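Local structure of putative extracellular solute-binding protein (Bordetella bronchiseptica, 4P56) at residues Ala43-Pro48 with Arg264-Leu269. The protein binds mandelate and probably delivers it to a TRAP transporter for uptake from the periplasm. Numbering follows the deposited sequence.
Sequences ADFLMP and RHLAEL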
# COMPACT_ATOMS: atom_id res chain seq x y z
N ALA A 43 10.01 -4.14 10.47
CA ALA A 43 10.97 -3.64 11.44
C ALA A 43 10.45 -2.41 12.13
O ALA A 43 10.68 -2.24 13.32
CB ALA A 43 12.31 -3.34 10.78
N ASP A 44 9.80 -1.51 11.38
CA ASP A 44 9.46 -0.22 11.97
C ASP A 44 7.97 -0.00 12.19
O ASP A 44 7.58 1.05 12.68
CB ASP A 44 10.04 0.93 11.16
CG ASP A 44 11.56 0.94 11.19
OD1 ASP A 44 12.15 0.39 12.13
OD2 ASP A 44 12.18 1.52 10.30
N PHE A 45 7.15 -0.98 11.86
CA PHE A 45 5.71 -0.85 12.08
C PHE A 45 5.23 -2.01 12.94
O PHE A 45 4.93 -1.83 14.09
CB PHE A 45 4.91 -0.78 10.76
CG PHE A 45 3.47 -1.10 10.93
CD1 PHE A 45 2.74 -0.53 11.95
CD2 PHE A 45 2.85 -2.02 10.08
CE1 PHE A 45 1.39 -0.87 12.13
CE2 PHE A 45 1.51 -2.37 10.26
CZ PHE A 45 0.78 -1.80 11.29
N LEU A 46 5.23 -3.22 12.38
CA LEU A 46 4.61 -4.34 13.07
C LEU A 46 5.32 -4.71 14.38
O LEU A 46 4.68 -5.07 15.38
CB LEU A 46 4.58 -5.56 12.16
CG LEU A 46 3.52 -5.43 11.06
CD1 LEU A 46 3.75 -6.43 9.98
CD2 LEU A 46 2.13 -5.61 11.65
N MSE A 47 6.65 -4.64 14.38
CA MSE A 47 7.38 -5.02 15.60
C MSE A 47 7.09 -4.01 16.73
O MSE A 47 6.71 -4.40 17.83
CB MSE A 47 8.88 -5.14 15.31
CG MSE A 47 9.22 -6.33 14.43
SE MSE A 47 8.69 -8.08 15.22
CE MSE A 47 6.88 -8.33 14.62
N PRO A 48 7.27 -2.70 16.45
CA PRO A 48 6.92 -1.75 17.52
C PRO A 48 5.46 -1.83 17.94
O PRO A 48 5.14 -1.63 19.11
CB PRO A 48 7.24 -0.37 16.92
CG PRO A 48 7.91 -0.62 15.59
CD PRO A 48 8.09 -2.10 15.38
N ARG A 264 -6.98 4.09 13.46
CA ARG A 264 -6.27 5.31 13.12
C ARG A 264 -4.85 5.32 13.71
O ARG A 264 -3.90 5.89 13.12
CB ARG A 264 -7.08 6.47 13.68
CG ARG A 264 -6.60 7.81 13.25
CD ARG A 264 -7.42 8.81 14.01
NE ARG A 264 -7.84 9.89 13.15
CZ ARG A 264 -7.03 10.85 12.75
NH1 ARG A 264 -5.76 10.86 13.14
NH2 ARG A 264 -7.49 11.82 11.97
N HIS A 265 -4.72 4.73 14.89
CA HIS A 265 -3.41 4.64 15.57
C HIS A 265 -2.44 3.83 14.74
O HIS A 265 -1.30 4.24 14.53
CB HIS A 265 -3.58 3.96 16.92
CG HIS A 265 -2.31 3.89 17.72
ND1 HIS A 265 -1.84 4.95 18.46
CD2 HIS A 265 -1.44 2.87 17.91
CE1 HIS A 265 -0.72 4.59 19.07
NE2 HIS A 265 -0.45 3.33 18.74
N LEU A 266 -2.91 2.69 14.26
CA LEU A 266 -2.12 1.81 13.38
C LEU A 266 -1.80 2.51 12.04
O LEU A 266 -0.68 2.45 11.54
CB LEU A 266 -2.91 0.52 13.19
CG LEU A 266 -2.53 -0.58 12.21
CD1 LEU A 266 -3.39 -1.81 12.52
CD2 LEU A 266 -2.73 -0.21 10.78
N ALA A 267 -2.78 3.20 11.48
CA ALA A 267 -2.60 3.89 10.22
C ALA A 267 -1.46 4.88 10.34
O ALA A 267 -0.60 4.93 9.46
CB ALA A 267 -3.91 4.60 9.80
N GLU A 268 -1.44 5.63 11.42
CA GLU A 268 -0.39 6.60 11.63
C GLU A 268 0.98 5.94 11.89
O GLU A 268 2.01 6.38 11.34
CB GLU A 268 -0.75 7.53 12.78
CG GLU A 268 0.26 8.68 12.98
CD GLU A 268 -0.28 9.81 13.84
OE1 GLU A 268 -1.30 9.61 14.54
OE2 GLU A 268 0.32 10.91 13.80
N LEU A 269 1.00 4.89 12.69
CA LEU A 269 2.27 4.20 12.95
C LEU A 269 2.86 3.69 11.63
O LEU A 269 4.03 3.88 11.33
CB LEU A 269 2.08 3.06 13.96
CG LEU A 269 3.30 2.37 14.54
CD1 LEU A 269 4.22 3.36 15.22
CD2 LEU A 269 2.85 1.29 15.54
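F45 pushes its ring from helix 40-56 into the notch between L266 and L269, one turn apart along helix 263-285. This helix-helix contact belongs to the two-lobed fold of family 7 solute-binding proteins and joins parts of the chain more than 200 residues apart. The ring works through one edge. Its CZ lies 3.6 Å from CG of L266, and its CD1 lies 3.9 Å from CG of L269, which sits in the plane of the ring. Between these two points, CE1 of F45 comes to 4.0 Å from the carbonyl O of L266, so the ring also brushes the backbone of the second helix. The CA atoms of F45 and L269 approach to 6.2 Å, and CG of F45, anti to the backbone N (chi1 161°), carries the ring alongside this close approach to reach L266 as well. Y144 meets the same ring with its plane at about 70°, while V240 on strand 237-242 touches both F45 and L266. Polar links flank this apolar centre: D44 hydrogen-bonds to H277, and H265 to E52, each tying helix 40-56 to helix 263-285. The bound (R)-mandelic acid is about 11 Å from the F45 side chain, so the contact does not line the pocket. L269 makes a second approach, its CD2 methyl resting 4.0 Å from the carbonyl O of F45.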